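Local coordinates for glycerol kinase, putative (Plasmodium falciparum, PDB 2W41), which probably phosphorylates glycerol to sn-glycerol 3-phosphate with ATP, as an FGGY-family kinase of the sugar kinase/HSP70/actin superfamily, at residues L63-I68 against E236-Y241; V78-I83 against L242-T247. All coordinates share one frame; numbering follows the deposited sequence.

Contact 1. Residues L63-I68 against E236-Y241; sequences LMNEGI and EHVPDY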
loop_
_atom_site.group_PDB
_atom_site.type_symbol
_atom_site.label_atom_id
_atom_site.label_comp_id
_atom_site.label_asym_id
_atom_site.label_seq_id
_atom_site.Cartn_x
_atom_site.Cartn_y
_atom_site.Cartn_z
ATOM N N LEU B 63 3.081 39.446 -25.660
ATOM C CA LEU B 63 4.418 38.869 -25.540
ATOM C C LEU B 63 5.350 39.277 -26.713
ATOM O O LEU B 63 6.561 39.601 -26.502
ATOM C CB LEU B 63 4.307 37.355 -25.479
ATOM C CG LEU B 63 3.617 36.783 -24.254
ATOM C CD1 LEU B 63 3.052 35.375 -24.500
ATOM C CD2 LEU B 63 4.598 36.828 -23.071
ATOM N N MET B 64 4.790 39.262 -27.932
ATOM C CA MET B 64 5.537 39.590 -29.131
ATOM C C MET B 64 6.016 41.026 -29.039
ATOM O O MET B 64 7.180 41.340 -29.366
ATOM C CB MET B 64 4.699 39.361 -30.378
ATOM C CG MET B 64 4.550 37.901 -30.772
ATOM S SD MET B 64 3.508 37.593 -32.236
ATOM C CE MET B 64 4.595 38.075 -33.576
ATOM N N ASN B 65 5.143 41.912 -28.557
ATOM C CA ASN B 65 5.484 43.353 -28.533
ATOM C C ASN B 65 6.447 43.735 -27.417
ATOM O O ASN B 65 7.318 44.572 -27.635
ATOM C CB ASN B 65 4.238 44.246 -28.523
ATOM C CG ASN B 65 3.524 44.269 -29.857
ATOM O OD1 ASN B 65 4.132 44.250 -30.935
ATOM N ND2 ASN B 65 2.222 44.328 -29.790
ATOM N N GLU B 66 6.298 43.124 -26.235
ATOM C CA GLU B 66 7.222 43.359 -25.127
ATOM C C GLU B 66 8.613 42.731 -25.354
ATOM O O GLU B 66 9.613 43.340 -24.986
ATOM C CB GLU B 66 6.601 42.950 -23.783
ATOM C CG GLU B 66 7.043 41.593 -23.207
ATOM C CD GLU B 66 8.293 41.674 -22.338
ATOM O OE1 GLU B 66 8.543 42.780 -21.827
ATOM O OE2 GLU B 66 9.005 40.639 -22.156
ATOM N N GLY B 67 8.670 41.538 -25.956
ATOM C CA GLY B 67 9.934 40.908 -26.299
ATOM C C GLY B 67 10.805 41.737 -27.230
ATOM O O GLY B 67 12.001 41.874 -27.012
ATOM N N ILE B 68 10.204 42.286 -28.274
ATOM C CA ILE B 68 10.949 43.062 -29.234
ATOM C C ILE B 68 11.405 44.400 -28.683
ATOM O O ILE B 68 12.514 44.827 -29.001
ATOM C CB ILE B 68 10.230 43.232 -30.590
ATOM C CG1 ILE B 68 11.271 43.543 -31.670
ATOM C CG2 ILE B 68 9.091 44.277 -30.522
ATOM C CD1 ILE B 68 10.664 43.691 -33.044
ATOM N N GLU B 236 -1.996 44.444 -37.306
ATOM C CA GLU B 236 -1.718 45.797 -36.845
ATOM C C GLU B 236 -1.641 45.780 -35.315
ATOM O O GLU B 236 -1.495 46.817 -34.651
ATOM C CB GLU B 236 -2.754 46.808 -37.417
ATOM C CG GLU B 236 -4.258 46.550 -37.053
ATOM C CD GLU B 236 -4.865 45.349 -37.804
ATOM O OE1 GLU B 236 -4.362 45.053 -38.924
ATOM O OE2 GLU B 236 -5.833 44.712 -37.283
ATOM N N HIS B 237 -1.715 44.570 -34.767
ATOM C CA HIS B 237 -1.591 44.372 -33.330
ATOM C C HIS B 237 -0.125 44.207 -32.939
ATOM O O HIS B 237 0.263 44.505 -31.810
ATOM C CB HIS B 237 -2.439 43.175 -32.900
ATOM C CG HIS B 237 -3.931 43.411 -32.993
ATOM N ND1 HIS B 237 -4.614 44.259 -32.134
ATOM C CD2 HIS B 237 -4.867 42.892 -33.826
ATOM C CE1 HIS B 237 -5.898 44.254 -32.443
ATOM N NE2 HIS B 237 -6.076 43.442 -33.471
ATOM N N VAL B 238 0.680 43.733 -33.893
ATOM C CA VAL B 238 2.120 43.572 -33.728
ATOM C C VAL B 238 2.816 44.371 -34.855
ATOM O O VAL B 238 3.323 43.787 -35.820
ATOM C CB VAL B 238 2.560 42.052 -33.692
ATOM C CG1 VAL B 238 2.112 41.367 -32.415
ATOM C CG2 VAL B 238 2.067 41.276 -34.930
ATOM N N PRO B 239 2.831 45.712 -34.743
ATOM C CA PRO B 239 3.296 46.561 -35.846
ATOM C C PRO B 239 4.758 46.335 -36.262
ATOM O O PRO B 239 5.082 46.400 -37.470
ATOM C CB PRO B 239 3.069 47.997 -35.318
ATOM C CG PRO B 239 2.943 47.874 -33.838
ATOM C CD PRO B 239 2.399 46.507 -33.578
ATOM N N ASP B 240 5.619 46.032 -35.286
ATOM C CA ASP B 240 7.040 45.807 -35.555
ATOM C C ASP B 240 7.360 44.553 -36.401
ATOM O O ASP B 240 8.462 44.443 -37.007
ATOM C CB ASP B 240 7.805 45.789 -34.248
ATOM C CG ASP B 240 7.994 47.191 -33.665
ATOM O OD1 ASP B 240 7.374 48.154 -34.190
ATOM O OD2 ASP B 240 8.768 47.332 -32.679
ATOM N N TYR B 241 6.379 43.641 -36.476
ATOM C CA TYR B 241 6.548 42.372 -37.162
ATOM C C TYR B 241 6.024 42.350 -38.587
ATOM O O TYR B 241 6.043 41.302 -39.228
ATOM C CB TYR B 241 5.922 41.250 -36.354
ATOM C CG TYR B 241 6.601 40.994 -35.030
ATOM C CD1 TYR B 241 7.489 39.938 -34.894
ATOM C CD2 TYR B 241 6.350 41.808 -33.906
ATOM C CE1 TYR B 241 8.101 39.666 -33.677
ATOM C CE2 TYR B 241 6.986 41.554 -32.669
ATOM C CZ TYR B 241 7.861 40.465 -32.573
ATOM O OH TYR B 241 8.510 40.164 -31.395
#

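Contact 2. Residues V78-I83 against L242-T247; sequences VIIKCI and LNIPIT. With EDO (1,2-ethanediol), chain Q.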
loop_
_atom_site.group_PDB
_atom_site.type_symbol
_atom_site.label_atom_id
_atom_site.label_comp_id
_atom_site.label_asym_id
_atom_site.label_seq_id
_atom_site.Cartn_x
_atom_site.Cartn_y
_atom_site.Cartn_z
ATOM N N VAL B 78 18.341 44.991 -34.313
ATOM C CA VAL B 78 17.556 43.775 -34.065
ATOM C C VAL B 78 16.890 43.279 -35.360
ATOM O O VAL B 78 16.059 43.985 -35.945
ATOM C CB VAL B 78 16.457 43.954 -32.948
ATOM C CG1 VAL B 78 15.577 42.676 -32.841
ATOM C CG2 VAL B 78 17.079 44.297 -31.569
ATOM N N ILE B 79 17.234 42.067 -35.813
ATOM C CA ILE B 79 16.529 41.488 -36.969
ATOM C C ILE B 79 15.848 40.160 -36.646
ATOM O O ILE B 79 16.521 39.159 -36.346
ATOM C CB ILE B 79 17.416 41.444 -38.258
ATOM C CG1 ILE B 79 17.754 42.882 -38.657
ATOM C CG2 ILE B 79 16.672 40.775 -39.434
ATOM C CD1 ILE B 79 18.457 43.036 -39.987
ATOM N N ILE B 80 14.509 40.166 -36.692
ATOM C CA ILE B 80 13.723 38.918 -36.556
ATOM C C ILE B 80 13.532 38.379 -37.944
ATOM O O ILE B 80 12.703 38.892 -38.675
ATOM C CB ILE B 80 12.339 39.122 -35.883
ATOM C CG1 ILE B 80 12.523 39.480 -34.418
ATOM C CG2 ILE B 80 11.520 37.842 -35.956
ATOM C CD1 ILE B 80 11.302 40.006 -33.779
ATOM N N LYS B 81 14.290 37.347 -38.283
ATOM C CA LYS B 81 14.380 36.831 -39.630
ATOM C C LYS B 81 13.197 35.961 -40.046
ATOM O O LYS B 81 12.775 36.008 -41.220
ATOM C CB LYS B 81 15.685 36.041 -39.801
ATOM C CG LYS B 81 16.944 36.910 -40.068
ATOM C CD LYS B 81 18.112 35.982 -40.534
ATOM C CE LYS B 81 19.323 36.795 -41.072
ATOM N NZ LYS B 81 20.641 36.035 -41.080
ATOM N N CYS B 82 12.651 35.180 -39.102
ATOM C CA CYS B 82 11.517 34.294 -39.394
ATOM C C CYS B 82 10.785 33.901 -38.124
ATOM O O CYS B 82 11.305 34.163 -37.025
ATOM C CB CYS B 82 11.999 33.061 -40.171
ATOM S SG CYS B 82 13.300 32.233 -39.339
ATOM N N ILE B 83 9.592 33.294 -38.281
ATOM C CA ILE B 83 8.738 32.806 -37.158
ATOM C C ILE B 83 8.342 31.335 -37.258
ATOM O O ILE B 83 7.878 30.892 -38.284
ATOM C CB ILE B 83 7.450 33.658 -37.014
ATOM C CG1 ILE B 83 7.813 35.146 -36.808
ATOM C CG2 ILE B 83 6.507 33.091 -35.942
ATOM C CD1 ILE B 83 6.689 36.112 -37.093
ATOM N N LEU B 242 5.613 43.504 -39.110
ATOM C CA LEU B 242 5.029 43.566 -40.429
ATOM C C LEU B 242 6.005 43.019 -41.476
ATOM O O LEU B 242 7.173 43.410 -41.529
ATOM C CB LEU B 242 4.586 44.987 -40.755
ATOM C CG LEU B 242 4.005 45.205 -42.175
ATOM C CD1 LEU B 242 2.524 44.798 -42.320
ATOM C CD2 LEU B 242 4.220 46.652 -42.635
ATOM N N ASN B 243 5.509 42.078 -42.271
ATOM C CA ASN B 243 6.231 41.484 -43.384
ATOM C C ASN B 243 7.310 40.460 -43.025
ATOM O O ASN B 243 8.072 40.004 -43.901
ATOM C CB ASN B 243 6.768 42.555 -44.340
ATOM C CG ASN B 243 5.661 43.237 -45.126
ATOM O OD1 ASN B 243 4.623 42.636 -45.430
ATOM N ND2 ASN B 243 5.868 44.497 -45.446
ATOM N N ILE B 244 7.349 40.081 -41.745
ATOM C CA ILE B 244 8.175 38.952 -41.313
ATOM C C ILE B 244 7.472 37.636 -41.662
ATOM O O ILE B 244 6.218 37.505 -41.527
ATOM C CB ILE B 244 8.541 39.069 -39.826
ATOM C CG1 ILE B 244 9.490 40.265 -39.604
ATOM C CG2 ILE B 244 9.216 37.823 -39.362
ATOM C CD1 ILE B 244 9.550 40.746 -38.180
ATOM N N PRO B 245 8.250 36.702 -42.240
ATOM C CA PRO B 245 7.759 35.366 -42.654
ATOM C C PRO B 245 7.547 34.301 -41.531
ATOM O O PRO B 245 8.362 34.181 -40.607
ATOM C CB PRO B 245 8.805 34.929 -43.700
ATOM C CG PRO B 245 10.064 35.600 -43.268
ATOM C CD PRO B 245 9.652 36.926 -42.652
ATOM N N ILE B 246 6.411 33.588 -41.611
ATOM C CA ILE B 246 6.105 32.432 -40.762
ATOM C C ILE B 246 6.575 31.251 -41.588
ATOM O O ILE B 246 6.133 31.099 -42.716
ATOM C CB ILE B 246 4.611 32.319 -40.438
ATOM C CG1 ILE B 246 4.162 33.515 -39.613
ATOM C CG2 ILE B 246 4.321 31.016 -39.700
ATOM C CD1 ILE B 246 2.665 33.486 -39.274
ATOM N N THR B 247 7.483 30.428 -41.068
ATOM C CA THR B 247 8.211 29.467 -41.944
ATOM C C THR B 247 8.375 28.047 -41.343
ATOM O O THR B 247 8.931 27.134 -41.977
ATOM C CB THR B 247 9.622 30.016 -42.383
ATOM O OG1 THR B 247 10.360 30.426 -41.220
ATOM C CG2 THR B 247 9.484 31.204 -43.383
HETATM C C1 EDO Q . 11.845 44.472 -37.047
HETATM O O1 EDO Q . 12.767 44.894 -36.030
HETATM C C2 EDO Q . 12.495 43.467 -38.000
HETATM O O2 EDO Q . 13.066 42.399 -37.238
#

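Contact 1. Residues L63-I68 against E236-Y241
Tyr241 and Met64, and Asn65 and His237, are joined by the two hydrogen bonds between helix 53-74 and the loop that leads into strand 245-251. The phenol of Tyr241 gives its proton to the helix carbonyl of Met64, OH to O 2.7 Å, from a position tilted 29° out of the carbonyl plane; the same oxygen takes only a weak bond from Ile68 N within the helix. One residue further along the helix, Asn65 ND2 donates to the backbone oxygen of His237 at 2.8 Å, and that oxygen lies almost exactly in the plane of the Asn65 amide, with the N-H well aimed at 162°.

Apolar groups cover the two faces of the tyrosine ring, and Asn65 OD1 lies at its edge. Met64 bends at chi3 (76°), which brings its methyl CE over the centre of the Tyr241 ring, 3.8 Å from the centroid, in a CH-pi contact; the sulfur stands farther off above the same face, a Met-aromatic pair. Ile68 CD1 lies over the opposite face and also meets Asp240 CB at 3.7 Å. Val238 CG1 packs on Met64 CB at 3.9 Å, while Leu11 of strand 6-15 backs both Met64 and Tyr241.

Held between the methionine methyl and an isoleucine, with its hydroxyl tied to the helix backbone, the Tyr241 ring is probably well restrained in its tilt and its distance from the helix.

Contact 2. Residues V78-I83 against L242-T247
Residues 78-83 of strand 77-87 and 245-247 of strand 245-251 run in the same general direction, their short axes 48° apart, and meet in a parallel bridge between Ile83 and Ile246, where Ile83 N donates to Pro245 O and Thr247 N to Ile83 O, both at 2.8 Å. The second bond is the straighter, 167° at the hydrogen against 139° for the first. Cys82 CA and Ile246 CA add CA-H...O contacts to Pro245 O and Ile83 O.

Before the bridge the chains diverge, and Ile244 fills the angle between them. Its CG1 rests on the carbonyl oxygen of Ile80 at 3.6 Å and its CD1 approaches Ile80 CB, the two side chains crossing at about a right angle. Its CG2 meets Ile83 CD1 at 3.8 Å.

This pairing is part of the mixed central sheet of the N-terminal FGGY domain, an actin-like ATPase fold, in which strand 77-87 lies between strands 6-15 and 245-251. Pro245 sets CG against Lys81 O at 3.4 Å. Thr247 OG1, lying between its own backbone N and carbonyl carbon, comes to 3.3 Å from Cys82 CB while hydrogen-bonded to Ala456 O of helix 447-459. Ile83 CB and Ile246 CG1 pack on the same face of the sheet. A 1,2-ethanediol, probably from the crystallisation liquor, accepts a nearly straight bond from Ile80 N through O2, at 2.7 Å.

In the fold
From the N terminus the chain passes through helix 53-74 and directly into strand 77-87, so the first segments of both contacts come early. Some 160 residues later it returns as the loop after strand 229-232: residues 236-241 close contact 1 on the helix, and the immediately following 242-247 close contact 2 on the strand. The two long loops therefore cross and do not nest. The centres of the two contacts lie 11 Å apart, and the contacts meet where Ile80 CD1 packs against Tyr241 CE1 and Ile68 CD1. Together they tie a helix lying on one face of the six-stranded sheet, a central strand and the returning strand 245-251 within the N-terminal domain, away from the ADP pocket.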